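Local coordinates for protein designed CISK-PX domain (Synthetic construct, PDB 4OXW) that probably binds phosphoinositides at membranes, as PX domains of the CISK type do, although this version is a computationally designed protein, at residues Val26-Lys31 against Lys83-Leu88; Arg43-Phe48 against Pro67-Ile72. One frame throughout, in Å; residues are numbered along the deposited sequence.

Both contacts involve tyrosine hydroxyls, but in different settings. The centre of contact 1 lies about 6 Å from the centre of the chain; it packs the middle strand of the sheet, 25-34, against helix 78-96 and is partly buried and mostly apolar, with a water bridging its two polar ends. Contact 2, centred about 9 Å from the chain centre, is a surface contact in which the start of helix 45-58 meets the proline-rich segment 67-72 through one direct hydrogen bond beside bound sulfate. The two touch: Tyr-28 N lies 2.9 Å from Arg-43 O, and Arg-84 NH2 lies 3.1 Å from Pro-68 O. Arg-84 thus leads from the sheet-helix packing to the sulfate-bearing side.

Contact 1 of 2, residues Val26-Lys31 against Lys83-Leu88; sequences VMYKIK and KRKQGL
The hydroxyl of Tyr-28 and the guanidinium of Arg-84 share a water: Tyr-28 OH sits 2.7 Å from it, and Arg-84 NH1 donates to it over 2.9 Å. The water lies in the plane of each group, at the edge of the ring and at the edge of the guanidinium, although those planes are 68° apart. It bridges two groups that form no direct hydrogen bond. Before reaching it, the arginine chain runs across the end of the tyrosine at about a right angle, bringing Arg-84 CD to 3.1 Å from Tyr-28 OH. Its bend at chi3 then turns the guanidinium off the line of the chain.

The rest of the tyrosine lies against helix 78-96. A chi1 of -63° puts CG anti to the carbonyl carbon and lays the ring against the helix. Leu-88 CD1 sits over the middle of one face in a CH-pi contact, 3.8 Å from the ring centroid and 12° off its normal. Lys-85 meets the CE1 side obliquely with its backbone, CA to Tyr-28 CE1 being 3.8 Å; its amine leads off to a salt bridge with Glu-82 and a bond to Pro-13 O. The side chains of Leu-81, from the same helix, and Phe-15 of strand 9-18 also touch Tyr-28.

This is sheet-to-helix packing of the PX fold: the axes of the two segments approach to 10.1 Å, and one large aromatic spans the gap. A single water serves both the phenol OH and Arg-84 NH1. Since NH2 is bonded to Pro-68 O and NH1 to the water, the guanidinium is held from two sides, which probably restrains its rotation in the cation-pi contact with Tyr-45, near a bound sulfate.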
ATOM      1  N   VAL A  26       2.157   6.790 -10.003  1.00 30.49           N
ATOM      2  CA  VAL A  26       1.162   7.136  -9.004  1.00 24.06           C
ATOM      3  C   VAL A  26       1.683   6.536  -7.696  1.00 21.01           C
ATOM      4  O   VAL A  26       2.062   5.370  -7.657  1.00 22.14           O
ATOM      5  CB  VAL A  26      -0.185   6.510  -9.324  1.00 25.00           C
ATOM      6  CG1 VAL A  26      -1.182   6.656  -8.182  1.00 20.44           C
ATOM      7  CG2 VAL A  26      -0.782   7.094 -10.602  1.00 29.23           C
ATOM      8  N   MET A  27       1.722   7.374  -6.687  1.00 19.61           N
ATOM      9  CA  MET A  27       2.074   6.968  -5.335  1.00 20.73           C
ATOM     10  C   MET A  27       0.899   7.167  -4.407  1.00 22.17           C
ATOM     11  O   MET A  27       0.089   8.069  -4.578  1.00 23.45           O
ATOM     12  CB  MET A  27       3.261   7.760  -4.847  1.00 25.93           C
ATOM     13  CG  MET A  27       4.486   7.553  -5.709  1.00 43.13           C
ATOM     14  SD  MET A  27       5.911   7.137  -4.707  1.00 70.94           S
ATOM     15  CE  MET A  27       7.144   7.155  -6.016  1.00 61.41           C
ATOM     16  N   TYR A  28       0.798   6.285  -3.421  1.00 18.42           N
ATOM     17  CA  TYR A  28      -0.295   6.275  -2.463  1.00 16.58           C
ATOM     18  C   TYR A  28       0.284   6.747  -1.151  1.00 17.71           C
ATOM     19  O   TYR A  28       1.329   6.261  -0.743  1.00 17.50           O
ATOM     20  CB  TYR A  28      -0.937   4.846  -2.325  1.00 15.07           C
ATOM     21  CG  TYR A  28      -1.555   4.428  -3.657  1.00 15.44           C
ATOM     22  CD1 TYR A  28      -2.859   4.778  -3.980  1.00 15.98           C
ATOM     23  CD2 TYR A  28      -0.806   3.789  -4.617  1.00 15.99           C
ATOM     24  CE1 TYR A  28      -3.412   4.493  -5.214  1.00 17.23           C
ATOM     25  CE2 TYR A  28      -1.343   3.477  -5.865  1.00 17.83           C
ATOM     26  CZ  TYR A  28      -2.654   3.876  -6.183  1.00 17.61           C
ATOM     27  OH  TYR A  28      -3.250   3.604  -7.433  1.00 19.41           O
ATOM     28  N   LYS A  29      -0.360   7.740  -0.542  1.00 19.48           N
ATOM     29  CA  LYS A  29       0.081   8.275   0.731  1.00 20.62           C
ATOM     30  C   LYS A  29      -0.530   7.451   1.864  1.00 19.31           C
ATOM     31  O   LYS A  29      -1.740   7.472   2.066  1.00 21.29           O
ATOM     32  CB  LYS A  29      -0.359   9.741   0.836  1.00 22.75           C
ATOM     33  CG  LYS A  29      -0.014  10.350   2.165  1.00 23.49           C
ATOM     34  CD  LYS A  29      -0.478  11.790   2.272  1.00 31.59           C
ATOM     35  CE  LYS A  29       0.088  12.406   3.552  1.00 39.65           C
ATOM     36  NZ  LYS A  29      -0.413  13.808   3.763  1.00 48.92           N
ATOM     37  N   ILE A  30       0.302   6.687   2.572  1.00 19.73           N
ATOM     38  CA  ILE A  30      -0.160   5.898   3.710  1.00 18.09           C
ATOM     39  C   ILE A  30       0.101   6.710   5.011  1.00 17.98           C
ATOM     40  O   ILE A  30       1.257   7.041   5.324  1.00 21.76           O
ATOM     41  CB  ILE A  30       0.541   4.552   3.819  1.00 18.23           C
ATOM     42  CG1 ILE A  30       0.579   3.822   2.449  1.00 20.16           C
ATOM     43  CG2 ILE A  30      -0.111   3.701   4.922  1.00 19.99           C
ATOM     44  CD1 ILE A  30       1.408   2.559   2.462  1.00 21.43           C
ATOM     45  N   LYS A  31      -0.969   7.028   5.719  1.00 19.91           N
ATOM     46  CA  LYS A  31      -0.895   7.694   7.039  1.00 20.31           C
ATOM     47  C   LYS A  31      -0.854   6.600   8.106  1.00 22.11           C
ATOM     48  O   LYS A  31      -1.661   5.664   8.084  1.00 21.70           O
ATOM     49  CB  LYS A  31      -2.107   8.626   7.258  1.00 26.30           C
ATOM     50  CG  LYS A  31      -2.010   9.923   6.458  1.00 36.39           C
ATOM     51  CD  LYS A  31      -3.189  10.867   6.691  1.00 46.96           C
ATOM     52  CE  LYS A  31      -3.663  10.922   8.141  1.00 60.17           C
ATOM     53  NZ  LYS A  31      -4.763  11.929   8.296  1.00 57.74           N
ATOM     54  N   LYS A  83     -10.593   3.456  -6.889  1.00 20.54           N
ATOM     55  CA  LYS A  83     -10.927   2.091  -6.475  1.00 20.73           C
ATOM     56  C   LYS A  83      -9.690   1.331  -6.031  1.00 17.49           C
ATOM     57  O   LYS A  83      -9.763   0.610  -5.029  1.00 20.74           O
ATOM     58  CB  LYS A  83     -11.592   1.318  -7.609  1.00 24.42           C
ATOM     59  CG  LYS A  83     -11.928  -0.118  -7.203  1.00 29.17           C
ATOM     60  CD  LYS A  83     -12.444  -0.965  -8.376  1.00 40.41           C
ATOM     61  CE  LYS A  83     -12.772  -2.389  -7.945  1.00 43.76           C
ATOM     62  NZ  LYS A  83     -13.446  -3.143  -9.050  1.00 44.01           N
ATOM     63  N   ARG A  84      -8.574   1.495  -6.740  1.00 18.56           N
ATOM     64  CA  ARG A  84      -7.307   0.874  -6.304  1.00 16.58           C
ATOM     65  C   ARG A  84      -6.872   1.434  -4.922  1.00 16.27           C
ATOM     66  O   ARG A  84      -6.471   0.679  -4.065  1.00 18.06           O
ATOM     67  CB  ARG A  84      -6.211   1.101  -7.325  1.00 17.51           C
ATOM     68  CG  ARG A  84      -4.865   0.568  -6.913  1.00 19.80           C
ATOM     69  CD  ARG A  84      -3.853   0.603  -8.032  1.00 18.02           C
ATOM     70  NE  ARG A  84      -3.864  -0.609  -8.855  1.00 18.95           N
ATOM     71  CZ  ARG A  84      -2.996  -0.847  -9.835  1.00 18.06           C
ATOM     72  NH1 ARG A  84      -2.080   0.032 -10.145  1.00 17.96           N
ATOM     73  NH2 ARG A  84      -2.995  -2.017 -10.481  1.00 20.13           N
ATOM     74  N   LYS A  85      -6.961   2.741  -4.744  1.00 17.58           N
ATOM     75  CA  LYS A  85      -6.641   3.368  -3.450  1.00 16.54           C
ATOM     76  C   LYS A  85      -7.428   2.682  -2.337  1.00 16.61           C
ATOM     77  O   LYS A  85      -6.869   2.291  -1.270  1.00 18.68           O
ATOM     78  CB  LYS A  85      -6.952   4.860  -3.484  1.00 19.25           C
ATOM     79  CG  LYS A  85      -6.612   5.504  -2.142  1.00 18.71           C
ATOM     80  CD  LYS A  85      -6.806   7.020  -2.174  1.00 19.55           C
ATOM     81  CE  LYS A  85      -8.273   7.291  -2.463  1.00 24.05           C
ATOM     82  NZ  LYS A  85      -8.594   8.735  -2.278  1.00 25.37           N
ATOM     83  N   GLN A  86      -8.740   2.553  -2.528  1.00 17.82           N
ATOM     84  CA  GLN A  86      -9.602   1.943  -1.537  1.00 18.84           C
ATOM     85  C   GLN A  86      -9.229   0.502  -1.224  1.00 19.32           C
ATOM     86  O   GLN A  86      -9.202   0.076  -0.075  1.00 20.81           O
ATOM     87  CB  GLN A  86     -11.030   1.977  -2.030  1.00 25.52           C
ATOM     88  CG  GLN A  86     -11.563   3.358  -2.271  1.00 37.41           C
ATOM     89  CD  GLN A  86     -12.947   3.325  -2.919  1.00 55.32           C
ATOM     90  OE1 GLN A  86     -13.667   2.312  -2.830  1.00 59.46           O
ATOM     91  NE2 GLN A  86     -13.322   4.426  -3.582  1.00 58.49           N
ATOM     92  N   GLY A  87      -8.904  -0.231  -2.281  1.00 19.39           N
ATOM     93  CA  GLY A  87      -8.502  -1.636  -2.106  1.00 18.64           C
ATOM     94  C   GLY A  87      -7.182  -1.794  -1.425  1.00 16.24           C
ATOM     95  O   GLY A  87      -6.993  -2.710  -0.595  1.00 19.89           O
ATOM     96  N   LEU A  88      -6.222  -0.934  -1.775  1.00 17.87           N
ATOM     97  CA  LEU A  88      -4.897  -0.978  -1.131  1.00 15.07           C
ATOM     98  C   LEU A  88      -5.003  -0.575   0.333  1.00 15.87           C
ATOM     99  O   LEU A  88      -4.301  -1.101   1.176  1.00 17.55           O
ATOM    100  CB  LEU A  88      -3.932  -0.029  -1.834  1.00 16.55           C
ATOM    101  CG  LEU A  88      -3.485  -0.473  -3.234  1.00 15.53           C
ATOM    102  CD1 LEU A  88      -2.613   0.576  -3.884  1.00 17.98           C
ATOM    103  CD2 LEU A  88      -2.693  -1.784  -3.179  1.00 17.44           C
TER
HETATM  104  O   HOH W   1      -1.441   2.772  -9.284  1.00 15.81           O

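Contact 2 of 2, residues Arg43-Phe48 against Pro67-Ile72; sequences RRYSDF and PPKKWI. With SO4 (sulfate ion), chain B; SO4 (sulfate ion), chain C.
With CG set opposite its backbone N (chi1 176°), Tyr-45 reaches from the first turn of helix 45-58 to Pro-67, while Arg-44, bent at chi3, wraps round to sulfate. These lie in RRYSDF and PPK sequences like those that frame the phosphoinositide pocket in natural PX domains. Tyr-45 OH donates to Pro-67 O over 2.6 Å, tilted 18° from the carbonyl plane, and the oxygen lies at the ring edge on the CE1 side; Lys-69 CG comes near the ring plane on the CE2 side. A phenylalanine in place of Tyr-45 would probably leave Pro-67 O without this donor and let the proline segment shift.

The chain B sulfate is gripped by Arg-44 NH2, 2.7 Å from its O2, and by the backbone N of Ser-46, 2.8 Å from its O3, at the helix N-terminus; probably from the crystallisation liquor, it sits where a lipid phosphate might. The chain C sulfate takes two nearly straight bonds, from NH1 and NH2 of Arg-44, and Ser-46 OG lies over the guanidinium face. Asp-47 secures the helix start: its OD2 accepts from the N of Arg-44, the N-cap residue, at 2.9 Å, met from above the carboxylate plane.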
ATOM      1  N   ARG A  43       3.978   5.057  -1.303  1.00 17.70           N
ATOM      2  CA  ARG A  43       4.269   3.772  -1.931  1.00 17.70           C
ATOM      3  C   ARG A  43       3.525   3.596  -3.221  1.00 18.34           C
ATOM      4  O   ARG A  43       2.330   3.883  -3.332  1.00 19.29           O
ATOM      5  CB  ARG A  43       3.900   2.592  -0.994  1.00 18.26           C
ATOM      6  CG  ARG A  43       4.659   2.650   0.322  1.00 18.70           C
ATOM      7  CD  ARG A  43       6.129   2.212   0.148  1.00 23.18           C
ATOM      8  NE  ARG A  43       6.805   2.242   1.446  1.00 18.39           N
ATOM      9  CZ  ARG A  43       7.736   3.087   1.810  1.00 22.74           C
ATOM     10  NH1 ARG A  43       8.176   4.034   0.983  1.00 31.12           N
ATOM     11  NH2 ARG A  43       8.256   3.012   3.033  1.00 25.98           N
ATOM     12  N   ARG A  44       4.206   3.043  -4.195  1.00 17.49           N
ATOM     13  CA  ARG A  44       3.579   2.677  -5.475  1.00 17.31           C
ATOM     14  C   ARG A  44       2.906   1.328  -5.403  1.00 19.10           C
ATOM     15  O   ARG A  44       3.230   0.509  -4.534  1.00 17.21           O
ATOM     16  CB  ARG A  44       4.689   2.591  -6.597  1.00 20.92           C
ATOM     17  CG  ARG A  44       5.464   3.841  -6.831  1.00 27.77           C
ATOM     18  CD  ARG A  44       6.710   3.514  -7.662  1.00 23.97           C
ATOM     19  NE  ARG A  44       6.313   2.946  -8.944  1.00 26.79           N
ATOM     20  CZ  ARG A  44       7.090   2.160  -9.682  1.00 31.50           C
ATOM     21  NH1 ARG A  44       8.324   1.852  -9.270  1.00 26.47           N
ATOM     22  NH2 ARG A  44       6.652   1.698 -10.846  1.00 30.81           N
ATOM     23  N   TYR A  45       2.008   1.041  -6.337  1.00 16.05           N
ATOM     24  CA  TYR A  45       1.374  -0.263  -6.409  1.00 16.66           C
ATOM     25  C   TYR A  45       2.426  -1.364  -6.457  1.00 19.17           C
ATOM     26  O   TYR A  45       2.289  -2.407  -5.812  1.00 19.33           O
ATOM     27  CB  TYR A  45       0.466  -0.429  -7.648  1.00 16.69           C
ATOM     28  CG  TYR A  45      -0.105  -1.815  -7.769  1.00 18.04           C
ATOM     29  CD1 TYR A  45      -1.227  -2.208  -7.039  1.00 16.92           C
ATOM     30  CD2 TYR A  45       0.464  -2.770  -8.630  1.00 17.84           C
ATOM     31  CE1 TYR A  45      -1.750  -3.488  -7.144  1.00 15.62           C
ATOM     32  CE2 TYR A  45      -0.049  -4.036  -8.713  1.00 17.98           C
ATOM     33  CZ  TYR A  45      -1.135  -4.415  -7.969  1.00 18.28           C
ATOM     34  OH  TYR A  45      -1.663  -5.681  -8.068  1.00 18.90           O
ATOM     35  N   SER A  46       3.494  -1.139  -7.212  1.00 17.65           N
ATOM     36  CA  SER A  46       4.552  -2.171  -7.342  1.00 21.47           C
ATOM     37  C   SER A  46       5.247  -2.425  -6.022  1.00 19.75           C
ATOM     38  O   SER A  46       5.748  -3.529  -5.802  1.00 21.18           O
ATOM     39  CB  SER A  46       5.570  -1.790  -8.407  1.00 24.60           C
ATOM     40  OG  SER A  46       6.186  -0.555  -8.144  1.00 26.94           O
ATOM     41  N   ASP A  47       5.308  -1.417  -5.141  1.00 17.75           N
ATOM     42  CA  ASP A  47       5.831  -1.654  -3.771  1.00 16.78           C
ATOM     43  C   ASP A  47       4.917  -2.602  -2.986  1.00 17.18           C
ATOM     44  O   ASP A  47       5.381  -3.549  -2.307  1.00 17.97           O
ATOM     45  CB  ASP A  47       6.031  -0.387  -3.002  1.00 18.10           C
ATOM     46  CG  ASP A  47       6.988   0.591  -3.679  1.00 20.96           C
ATOM     47  OD1 ASP A  47       8.014   0.130  -4.197  1.00 18.74           O
ATOM     48  OD2 ASP A  47       6.739   1.799  -3.546  1.00 20.84           O
ATOM     49  N   PHE A  48       3.623  -2.351  -3.025  1.00 16.29           N
ATOM     50  CA  PHE A  48       2.642  -3.234  -2.420  1.00 17.16           C
ATOM     51  C   PHE A  48       2.704  -4.639  -2.995  1.00 17.54           C
ATOM     52  O   PHE A  48       2.595  -5.615  -2.271  1.00 19.30           O
ATOM     53  CB  PHE A  48       1.210  -2.776  -2.618  1.00 16.54           C
ATOM     54  CG  PHE A  48       0.781  -1.601  -1.789  1.00 16.51           C
ATOM     55  CD1 PHE A  48       0.084  -1.809  -0.591  1.00 16.37           C
ATOM     56  CD2 PHE A  48       0.974  -0.301  -2.214  1.00 17.07           C
ATOM     57  CE1 PHE A  48      -0.368  -0.720   0.140  1.00 18.29           C
ATOM     58  CE2 PHE A  48       0.525   0.796  -1.473  1.00 19.12           C
ATOM     59  CZ  PHE A  48      -0.164   0.574  -0.292  1.00 19.04           C
ATOM     60  N   PRO A  67      -5.236  -6.105  -4.279  1.00 18.19           N
ATOM     61  CA  PRO A  67      -5.901  -5.579  -5.496  1.00 19.60           C
ATOM     62  C   PRO A  67      -5.136  -5.951  -6.764  1.00 17.52           C
ATOM     63  O   PRO A  67      -3.906  -6.027  -6.772  1.00 19.98           O
ATOM     64  CB  PRO A  67      -5.904  -4.059  -5.263  1.00 19.13           C
ATOM     65  CG  PRO A  67      -5.899  -3.943  -3.801  1.00 20.17           C
ATOM     66  CD  PRO A  67      -5.063  -5.059  -3.264  1.00 18.28           C
ATOM     67  N   PRO A  68      -5.858  -6.226  -7.837  1.00 20.10           N
ATOM     68  CA  PRO A  68      -5.245  -6.818  -9.009  1.00 22.64           C
ATOM     69  C   PRO A  68      -4.362  -5.910  -9.865  1.00 21.78           C
ATOM     70  O   PRO A  68      -4.489  -4.663  -9.864  1.00 19.51           O
ATOM     71  CB  PRO A  68      -6.461  -7.259  -9.838  1.00 24.26           C
ATOM     72  CG  PRO A  68      -7.516  -6.334  -9.476  1.00 27.29           C
ATOM     73  CD  PRO A  68      -7.296  -5.977  -8.022  1.00 27.03           C
ATOM     74  N   LYS A  69      -3.503  -6.551 -10.658  1.00 21.90           N
ATOM     75  CA  LYS A  69      -2.754  -5.871 -11.693  1.00 22.43           C
ATOM     76  C   LYS A  69      -3.723  -5.432 -12.780  1.00 20.19           C
ATOM     77  O   LYS A  69      -4.706  -6.112 -13.052  1.00 21.94           O
ATOM     78  CB  LYS A  69      -1.674  -6.770 -12.328  1.00 27.65           C
ATOM     79  CG  LYS A  69      -0.528  -7.091 -11.399  1.00 35.79           C
ATOM     80  CD  LYS A  69       0.614  -7.757 -12.144  1.00 40.59           C
ATOM     81  CE  LYS A  69       0.299  -9.204 -12.468  1.00 50.70           C
ATOM     82  NZ  LYS A  69       1.538 -10.048 -12.481  1.00 52.97           N
ATOM     83  N   LYS A  70      -3.408  -4.279 -13.362  1.00 18.74           N
ATOM     84  CA  LYS A  70      -4.264  -3.669 -14.387  1.00 22.47           C
ATOM     85  C   LYS A  70      -3.399  -3.007 -15.417  1.00 23.87           C
ATOM     86  O   LYS A  70      -2.342  -2.492 -15.123  1.00 22.98           O
ATOM     87  CB  LYS A  70      -5.189  -2.594 -13.790  1.00 23.87           C
ATOM     88  CG  LYS A  70      -6.186  -3.122 -12.738  1.00 25.45           C
ATOM     89  CD  LYS A  70      -7.108  -2.054 -12.153  1.00 28.31           C
ATOM     90  CE  LYS A  70      -8.166  -1.658 -13.158  1.00 34.07           C
ATOM     91  NZ  LYS A  70      -9.024  -2.776 -13.674  1.00 36.06           N
ATOM     92  N   TRP A  71      -3.869  -3.016 -16.646  1.00 22.57           N
ATOM     93  CA  TRP A  71      -3.366  -2.106 -17.651  1.00 23.93           C
ATOM     94  C   TRP A  71      -4.084  -0.753 -17.384  1.00 23.86           C
ATOM     95  O   TRP A  71      -5.330  -0.611 -17.463  1.00 33.01           O
ATOM     96  CB  TRP A  71      -3.725  -2.644 -19.041  1.00 21.98           C
ATOM     97  CG  TRP A  71      -3.565  -1.641 -20.155  1.00 24.72           C
ATOM     98  CD1 TRP A  71      -2.397  -1.170 -20.668  1.00 25.65           C
ATOM     99  CD2 TRP A  71      -4.622  -1.044 -20.924  1.00 19.79           C
ATOM    100  NE1 TRP A  71      -2.665  -0.285 -21.709  1.00 25.07           N
ATOM    101  CE2 TRP A  71      -4.018  -0.189 -21.871  1.00 22.93           C
ATOM    102  CE3 TRP A  71      -6.021  -1.129 -20.891  1.00 21.96           C
ATOM    103  CZ2 TRP A  71      -4.779   0.552 -22.785  1.00 22.98           C
ATOM    104  CZ3 TRP A  71      -6.755  -0.366 -21.770  1.00 25.11           C
ATOM    105  CH2 TRP A  71      -6.131   0.448 -22.704  1.00 26.36           C
ATOM    106  N   ILE A  72      -3.335   0.241 -17.051  1.00 25.96           N
ATOM    107  CA  ILE A  72      -3.931   1.574 -16.730  1.00 36.02           C
ATOM    108  C   ILE A  72      -3.316   2.519 -17.715  1.00 39.55           C
ATOM    109  O   ILE A  72      -2.125   2.710 -17.675  1.00 32.53           O
ATOM    110  CB  ILE A  72      -3.609   2.066 -15.290  1.00 46.55           C
ATOM    111  CG1 ILE A  72      -3.880   0.950 -14.301  1.00 36.77           C
ATOM    112  CG2 ILE A  72      -4.413   3.332 -14.915  1.00 47.38           C
ATOM    113  CD1 ILE A  72      -3.903   1.387 -12.884  1.00 35.38           C
TER
HETATM  114  S   SO4 B 201       3.239   1.147 -10.574  1.00 33.87           S
HETATM  115  O1  SO4 B 201       1.865   1.760 -10.596  1.00 33.25           O
HETATM  116  O2  SO4 B 201       4.052   2.167 -11.308  1.00 56.10           O
HETATM  117  O3  SO4 B 201       3.803   0.725  -9.272  1.00 28.92           O
HETATM  118  O4  SO4 B 201       3.113  -0.121 -11.305  1.00 48.30           O
HETATM  119  S   SO4 C 202       9.696  -0.668 -12.073  1.00 37.40           S
HETATM  120  O1  SO4 C 202       8.468  -0.056 -12.636  1.00 36.84           O
HETATM  121  O2  SO4 C 202      10.886  -0.256 -12.867  1.00 38.24           O
HETATM  122  O3  SO4 C 202       9.915  -0.221 -10.664  1.00 30.98           O
HETATM  123  O4  SO4 C 202       9.571  -2.145 -12.096  1.00 40.88           O